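Local coordinates for SnoaL-like domain-containing protein (Burkholderia xenovorans LB400, PDB 3FGY) that is of unknown function but has an NTF2-like, SnoaL-type fold and may bind a small molecule in the pocket of its cone-shaped domain, at residues V8-D13 with I107-S112; I34-P39 with T115-Y120; R81-G86 with D102-I107. All blocks are in the same frame, centred on the assembly; numbering follows the deposited sequence.

Overall arrangement
From the N terminus, helix 5-20 comes first, and contact 1 lays it on the end of strand 98-110, closing a loop of 93 residues. Contact 2 starts inside that loop, at strand 34-38, and ends beyond it on strand 113-120, so the two loops cross. Contact 3 is the hairpin of strands 81-92 and 98-110; it is nested within both larger loops and shares Ile107 with contact 1. Backbone bonds between strands 98-110 and 113-120 join contacts 2 and 3 into one curved mixed sheet. Contact 1 places the N-terminal helix against that sheet. Contacts 2 and 3 also touch the second subunit.

Contact 1 of 3, residues V8-D13 with I107-S112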
# COMPACT_ATOMS: atom_id res chain seq x y z
N VAL A 8 -7.90 16.54 0.95
CA VAL A 8 -6.44 16.49 0.83
C VAL A 8 -5.80 17.50 1.80
O VAL A 8 -4.79 17.20 2.44
CB VAL A 8 -5.96 16.73 -0.62
CG1 VAL A 8 -4.46 16.99 -0.64
CG2 VAL A 8 -6.34 15.56 -1.51
N GLN A 9 -6.39 18.69 1.92
CA GLN A 9 -5.85 19.67 2.85
C GLN A 9 -5.95 19.19 4.31
O GLN A 9 -5.03 19.39 5.08
CB GLN A 9 -6.54 21.02 2.70
CG GLN A 9 -5.88 22.12 3.52
CD GLN A 9 -4.42 22.30 3.14
OE1 GLN A 9 -4.11 22.69 2.01
NE2 GLN A 9 -3.52 22.00 4.07
N ILE A 10 -7.06 18.54 4.66
CA ILE A 10 -7.22 17.93 6.00
C ILE A 10 -6.16 16.88 6.28
O ILE A 10 -5.58 16.83 7.36
CB ILE A 10 -8.60 17.27 6.16
CG1 ILE A 10 -9.69 18.34 6.22
CG2 ILE A 10 -8.66 16.41 7.41
CD1 ILE A 10 -11.08 17.82 5.93
N VAL A 11 -5.90 16.03 5.29
CA VAL A 11 -4.87 15.02 5.45
C VAL A 11 -3.50 15.69 5.59
O VAL A 11 -2.72 15.32 6.46
CB VAL A 11 -4.92 13.98 4.32
CG1 VAL A 11 -3.71 13.07 4.38
CG2 VAL A 11 -6.22 13.18 4.40
N LYS A 12 -3.22 16.69 4.76
CA LYS A 12 -2.01 17.50 4.91
C LYS A 12 -1.93 18.18 6.30
O LYS A 12 -0.86 18.21 6.91
CB LYS A 12 -1.89 18.52 3.77
CG LYS A 12 -1.61 17.87 2.41
CD LYS A 12 -1.50 18.89 1.28
CE LYS A 12 -1.11 18.21 -0.04
NZ LYS A 12 -1.25 19.12 -1.23
N ASP A 13 -3.05 18.69 6.81
CA ASP A 13 -3.14 19.27 8.17
C ASP A 13 -2.89 18.22 9.26
O ASP A 13 -2.42 18.55 10.35
CB ASP A 13 -4.52 19.89 8.43
CG ASP A 13 -4.77 21.16 7.63
OD1 ASP A 13 -3.81 21.74 7.09
OD2 ASP A 13 -5.96 21.56 7.55
N ILE A 107 -6.47 6.52 3.61
CA ILE A 107 -7.19 7.35 4.57
C ILE A 107 -8.61 7.60 4.08
O ILE A 107 -8.85 7.80 2.89
CB ILE A 107 -6.43 8.67 4.85
CG1 ILE A 107 -5.01 8.36 5.33
CG2 ILE A 107 -7.18 9.51 5.86
CD1 ILE A 107 -4.16 9.55 5.55
N THR A 108 -9.55 7.58 5.03
CA THR A 108 -10.94 7.97 4.81
C THR A 108 -11.20 9.22 5.64
O THR A 108 -10.86 9.26 6.83
CB THR A 108 -11.92 6.86 5.20
OG1 THR A 108 -11.62 5.67 4.48
CG2 THR A 108 -13.38 7.30 4.92
N VAL A 109 -11.75 10.25 4.99
CA VAL A 109 -12.10 11.50 5.64
C VAL A 109 -13.61 11.64 5.55
O VAL A 109 -14.19 11.48 4.47
CB VAL A 109 -11.48 12.70 4.92
CG1 VAL A 109 -11.92 14.03 5.60
CG2 VAL A 109 -9.96 12.54 4.82
N ARG A 110 -14.23 11.93 6.70
CA ARG A 110 -15.66 12.20 6.79
C ARG A 110 -15.90 13.36 7.75
O ARG A 110 -15.24 13.46 8.78
CB ARG A 110 -16.40 10.98 7.31
CG ARG A 110 -16.44 9.83 6.34
CD ARG A 110 -17.02 8.59 6.99
NE ARG A 110 -17.13 7.51 6.02
CZ ARG A 110 -17.13 6.22 6.33
NH1 ARG A 110 -17.06 5.81 7.60
NH2 ARG A 110 -17.20 5.31 5.37
N LYS A 111 -16.84 14.24 7.40
CA LYS A 111 -17.16 15.39 8.26
C LYS A 111 -15.89 16.18 8.59
O LYS A 111 -15.71 16.63 9.73
CB LYS A 111 -17.87 14.93 9.55
CG LYS A 111 -19.09 14.02 9.34
CD LYS A 111 -20.39 14.81 9.34
N SER A 112 -14.99 16.28 7.62
CA SER A 112 -13.79 17.10 7.74
C SER A 112 -12.78 16.57 8.77
O SER A 112 -11.86 17.30 9.18
CB SER A 112 -14.17 18.56 8.03
OG SER A 112 -15.14 19.00 7.10
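Val11 packs on Ile107 and Val109 in the buried part of this contact. Its CG1 meets the end of Ile107 tip to tip, with Ile107 CD1 3.7 Å from Val11 CG1. The other branch, Val11 CG2, lies 3.8 Å from CG2 of Val109, and these two valines cross at a slant. A chi1 of 171° turns Val11 CG1 away from the backbone N and leaves CG2 beside it, which spreads the two methyls over two residues of the strand. Val82 and Val84 of strand 81-92 and Phe75 of strand 65-78 also touch Val11. This is the N-terminal helix of the NTF2-like fold lying on the curved sheet. Helix 8-13 crosses strand 107-110 at 113°, with the axes 9.5 Å apart. No hydrogen bond joins the two segments, so the helix is held here by apolar contact. Nearer the solvent, Ile10 still presses closely: its CD1 is 3.9 Å from Val109 CG1 and only 3.3 Å from CA of exposed Ser112. The loose side is the outer face of the helix, where Gln9 and Lys12 do not meet the strand. There Gln9 NE2 donates to Asp13 OD1 at 3.0 Å, coming from above the carboxylate plane.

Contact 2 of 3, residues I34-P39 with T115-Y120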
# COMPACT_ATOMS: atom_id res chain seq x y z
N ILE A 34 -11.46 7.66 15.57
CA ILE A 34 -10.40 7.40 14.57
C ILE A 34 -9.79 6.01 14.80
O ILE A 34 -9.56 5.60 15.91
CB ILE A 34 -9.30 8.50 14.61
CG1 ILE A 34 -8.27 8.26 13.50
CG2 ILE A 34 -8.62 8.55 15.97
CD1 ILE A 34 -7.43 9.49 13.17
N GLU A 35 -9.59 5.27 13.71
CA GLU A 35 -9.01 3.94 13.71
C GLU A 35 -7.75 4.00 12.85
O GLU A 35 -7.84 4.46 11.72
CB GLU A 35 -10.01 3.01 13.05
CG GLU A 35 -9.58 1.60 12.89
CD GLU A 35 -10.61 0.81 12.12
OE1 GLU A 35 -10.60 0.88 10.86
OE2 GLU A 35 -11.42 0.15 12.77
N TRP A 36 -6.61 3.55 13.37
CA TRP A 36 -5.36 3.53 12.61
C TRP A 36 -4.77 2.13 12.70
O TRP A 36 -4.33 1.67 13.78
CB TRP A 36 -4.40 4.59 13.17
CG TRP A 36 -3.10 4.84 12.48
CD1 TRP A 36 -2.39 4.00 11.65
CD2 TRP A 36 -2.31 6.03 12.61
NE1 TRP A 36 -1.21 4.61 11.24
CE2 TRP A 36 -1.13 5.84 11.82
CE3 TRP A 36 -2.48 7.22 13.30
CZ2 TRP A 36 -0.16 6.81 11.73
CZ3 TRP A 36 -1.53 8.18 13.19
CH2 TRP A 36 -0.37 7.97 12.43
N ILE A 37 -4.76 1.47 11.55
CA ILE A 37 -4.36 0.07 11.45
C ILE A 37 -2.95 -0.04 10.89
O ILE A 37 -2.65 0.50 9.82
CB ILE A 37 -5.35 -0.72 10.54
CG1 ILE A 37 -6.80 -0.63 11.06
CG2 ILE A 37 -4.88 -2.16 10.37
CD1 ILE A 37 -7.83 -1.28 10.13
N ILE A 38 -2.09 -0.75 11.61
CA ILE A 38 -0.70 -0.93 11.25
C ILE A 38 -0.44 -2.44 11.20
O ILE A 38 -0.60 -3.13 12.20
CB ILE A 38 0.23 -0.23 12.26
CG1 ILE A 38 -0.11 1.28 12.32
CG2 ILE A 38 1.70 -0.48 11.87
CD1 ILE A 38 0.87 2.06 13.21
N PRO A 39 -0.07 -2.96 10.01
CA PRO A 39 0.13 -4.39 9.90
C PRO A 39 1.51 -4.85 10.38
O PRO A 39 2.38 -4.02 10.72
CB PRO A 39 0.01 -4.63 8.39
CG PRO A 39 0.62 -3.45 7.78
CD PRO A 39 0.23 -2.28 8.73
N THR A 115 -10.96 9.70 9.69
CA THR A 115 -11.72 8.68 10.41
C THR A 115 -11.10 7.29 10.39
O THR A 115 -11.26 6.55 11.36
CB THR A 115 -13.17 8.59 9.87
OG1 THR A 115 -13.19 8.04 8.53
CG2 THR A 115 -13.82 9.98 9.88
N SER A 116 -10.42 6.92 9.31
CA SER A 116 -9.78 5.60 9.21
C SER A 116 -8.48 5.75 8.47
O SER A 116 -8.41 6.48 7.47
CB SER A 116 -10.66 4.62 8.43
OG SER A 116 -11.90 4.42 9.09
N ILE A 117 -7.46 5.07 8.97
CA ILE A 117 -6.16 4.98 8.33
C ILE A 117 -5.78 3.51 8.32
O ILE A 117 -5.92 2.83 9.33
CB ILE A 117 -5.09 5.75 9.14
CG1 ILE A 117 -5.47 7.23 9.27
CG2 ILE A 117 -3.66 5.55 8.59
CD1 ILE A 117 -4.68 7.94 10.32
N ARG A 118 -5.30 3.02 7.19
CA ARG A 118 -4.67 1.72 7.14
C ARG A 118 -3.33 1.88 6.42
O ARG A 118 -3.30 2.43 5.33
CB ARG A 118 -5.56 0.73 6.39
CG ARG A 118 -5.24 -0.68 6.71
CD ARG A 118 -5.85 -1.72 5.80
NE ARG A 118 -5.01 -2.88 6.03
CZ ARG A 118 -5.20 -3.80 6.96
NH1 ARG A 118 -6.31 -3.83 7.65
NH2 ARG A 118 -4.27 -4.73 7.16
N GLU A 119 -2.24 1.43 7.04
CA GLU A 119 -0.94 1.43 6.41
C GLU A 119 -0.65 0.12 5.65
O GLU A 119 -0.98 -0.98 6.10
CB GLU A 119 0.18 1.60 7.44
CG GLU A 119 0.03 2.77 8.38
CD GLU A 119 1.30 3.02 9.21
OE1 GLU A 119 2.36 2.36 8.93
OE2 GLU A 119 1.24 3.86 10.12
N TYR A 120 0.04 0.30 4.53
CA TYR A 120 0.56 -0.78 3.72
C TYR A 120 2.08 -0.51 3.65
O TYR A 120 2.50 0.47 3.07
CB TYR A 120 -0.08 -0.81 2.35
CG TYR A 120 -1.58 -0.99 2.38
CD1 TYR A 120 -2.42 0.09 2.66
CD2 TYR A 120 -2.19 -2.21 2.09
CE1 TYR A 120 -3.81 -0.05 2.67
CE2 TYR A 120 -3.57 -2.35 2.10
CZ TYR A 120 -4.38 -1.29 2.39
OH TYR A 120 -5.78 -1.39 2.38
O HOH W 1 -8.78 1.87 9.38
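The indole of Trp36 takes Ile117 over one face and the carboxylate of Glu119 at its edge. Ile117 CG2 sits 3.8 Å from the centroid of the five-membered ring, a CH-pi contact. Ile117 CD1 lies over the same face, toward the rim, near Trp36 CD2 and CE3. At the edge, Trp36 NE1 donates to Glu119 OE2 at 2.8 Å, nearly in the ring plane. The oxygen is met on its anti side, and the ring and carboxylate planes are 49° apart. This bond fixes one carboxylate oxygen. The other, Glu119 OE1, hydrogen-bonds an unidentified molecule, probably from the crystallisation liquor. Ile38 runs alongside Glu119 and packs against OE2 with CD1. On the opposite sheet face, Arg118 has more than one conformer. In the one described here its extended chain crosses Ile37, and Ile37 CG2 lies over one face of the guanidinium, 3.5 Å from Arg118 NH1. A weak, long ion pair links Arg118 to Asp102 of the second subunit.

Four backbone bonds zip the parallel strands together. Glu119 N to Ile37 O, at 3.0 Å, is nearly straight at 174°. Thr115 and Ser116 both face Thr108 in a classic beta bulge. Leu54, Leu57 and Leu58 of helix 50-64 and Met18 of helix 5-20 touch Trp36 on the concave side. Molecules from the liquor often mark pockets, and a buried acid beside an aromatic ring at such a place would be consistent with the ligand pocket of the NTF2-like fold.

Contact 3 of 3, residues R81-G86 with D102-I107; sequences RVLVVG and DWVFAI
Trp103 lies flat over Gly86. The CA of Gly86 is 3.6 Å from the centroid of the six-membered ring and 13° off its normal, a CH-pi contact. With CG between the backbone N and the carbonyl carbon (chi1 50°), the indole folds back over the neighbouring strand. Val84 stands beside it, pointing the same way, with CG1 3.8 Å from Trp103 CZ3. The second methyl, CG2, is turned to Ile107 CD1. Phe105 shares this face, but its ring leads away from strand 81-86. On the other face, Leu83 CD1 rests 3.8 Å from Ala106 CB, and Val85 and Val104 run side by side. Arg81 bends at chi2 and chi3, which brings its guanidinium toward strand 102-107, near Ala106 CB. A water in the guanidinium plane accepts from Arg81 NH1 and donates to Ala106 O. NE of Arg81 forms a salt bridge with Glu74 of the second subunit.

Six backbone hydrogen bonds bind this antiparallel hairpin; Gly86 N to Trp103 O measures 2.9 Å. Val82 touches Asn7 of helix 5-20, and Val84 touches Pro73 and Phe75 of strand 65-78. Strands 65-78 and 113-120 flank the pair in the sheet, and Leu83, Val85 and Val104 pack against the second subunit.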
# COMPACT_ATOMS: atom_id res chain seq x y z
N ARG A 81 -11.86 9.26 -0.01
CA ARG A 81 -10.58 8.59 0.19
C ARG A 81 -9.40 9.45 -0.24
O ARG A 81 -9.48 10.14 -1.25
CB ARG A 81 -10.59 7.27 -0.59
CG ARG A 81 -11.76 6.36 -0.22
CD ARG A 81 -11.44 5.55 1.02
NE ARG A 81 -10.67 4.33 0.73
CZ ARG A 81 -9.90 3.70 1.63
NH1 ARG A 81 -9.74 4.17 2.86
NH2 ARG A 81 -9.26 2.61 1.28
N VAL A 82 -8.33 9.41 0.55
CA VAL A 82 -7.05 10.00 0.21
C VAL A 82 -6.01 8.93 0.48
O VAL A 82 -5.87 8.45 1.60
CB VAL A 82 -6.75 11.27 1.07
CG1 VAL A 82 -5.46 11.89 0.65
CG2 VAL A 82 -7.87 12.29 0.92
N LEU A 83 -5.34 8.47 -0.58
CA LEU A 83 -4.24 7.55 -0.42
C LEU A 83 -2.96 8.34 -0.55
O LEU A 83 -2.76 9.11 -1.51
CB LEU A 83 -4.34 6.43 -1.44
CG LEU A 83 -5.15 5.24 -0.93
CD1 LEU A 83 -6.59 5.58 -0.53
CD2 LEU A 83 -5.07 4.08 -1.96
N VAL A 84 -2.09 8.20 0.45
CA VAL A 84 -0.83 8.90 0.52
C VAL A 84 0.28 7.89 0.21
O VAL A 84 0.39 6.87 0.90
CB VAL A 84 -0.61 9.56 1.90
CG1 VAL A 84 0.64 10.42 1.86
CG2 VAL A 84 -1.84 10.41 2.32
N VAL A 85 1.07 8.17 -0.82
CA VAL A 85 2.09 7.27 -1.33
C VAL A 85 3.46 7.87 -1.06
O VAL A 85 3.73 8.99 -1.46
CB VAL A 85 1.93 7.04 -2.85
CG1 VAL A 85 2.92 5.99 -3.34
CG2 VAL A 85 0.46 6.60 -3.14
N GLY A 86 4.31 7.14 -0.34
CA GLY A 86 5.59 7.72 0.03
C GLY A 86 6.68 6.72 0.29
O GLY A 86 6.52 5.52 0.05
N ASP A 102 8.87 1.58 1.32
CA ASP A 102 7.86 2.14 0.40
C ASP A 102 6.50 1.85 1.01
O ASP A 102 6.17 0.70 1.33
CB ASP A 102 7.95 1.55 -1.00
CG ASP A 102 9.03 2.23 -1.82
OD1 ASP A 102 8.75 3.27 -2.41
OD2 ASP A 102 10.16 1.72 -1.83
N TRP A 103 5.71 2.90 1.21
CA TRP A 103 4.47 2.79 1.93
C TRP A 103 3.28 3.49 1.27
O TRP A 103 3.43 4.46 0.52
CB TRP A 103 4.64 3.31 3.36
CG TRP A 103 5.27 4.67 3.47
CD1 TRP A 103 6.59 4.96 3.70
CD2 TRP A 103 4.59 5.95 3.36
NE1 TRP A 103 6.78 6.33 3.73
CE2 TRP A 103 5.57 6.95 3.54
CE3 TRP A 103 3.27 6.33 3.13
CZ2 TRP A 103 5.26 8.33 3.51
CZ3 TRP A 103 2.96 7.72 3.11
CH2 TRP A 103 3.96 8.68 3.29
N VAL A 104 2.08 3.01 1.62
CA VAL A 104 0.85 3.72 1.34
C VAL A 104 0.04 3.84 2.63
O VAL A 104 -0.13 2.88 3.38
CB VAL A 104 0.01 2.99 0.26
CG1 VAL A 104 -1.41 3.62 0.12
CG2 VAL A 104 0.77 2.96 -1.08
N PHE A 105 -0.49 5.05 2.87
CA PHE A 105 -1.47 5.26 3.94
C PHE A 105 -2.81 5.49 3.24
O PHE A 105 -2.94 6.43 2.46
CB PHE A 105 -1.14 6.48 4.81
CG PHE A 105 -0.06 6.24 5.82
CD1 PHE A 105 1.00 5.35 5.56
CD2 PHE A 105 -0.09 6.88 7.04
CE1 PHE A 105 2.01 5.15 6.49
CE2 PHE A 105 0.92 6.68 7.97
CZ PHE A 105 1.97 5.83 7.69
N ALA A 106 -3.76 4.62 3.47
CA ALA A 106 -5.09 4.72 2.86
C ALA A 106 -5.99 5.32 3.92
O ALA A 106 -6.22 4.74 4.99
CB ALA A 106 -5.61 3.35 2.43
N ILE A 107 -6.47 6.52 3.61
CA ILE A 107 -7.19 7.35 4.57
C ILE A 107 -8.61 7.60 4.08
O ILE A 107 -8.85 7.80 2.89
CB ILE A 107 -6.43 8.67 4.85
CG1 ILE A 107 -5.01 8.36 5.33
CG2 ILE A 107 -7.18 9.51 5.86
CD1 ILE A 107 -4.16 9.55 5.55
O HOH W 2 -8.08 2.69 4.83
O HOH W 3 6.21 4.33 -2.51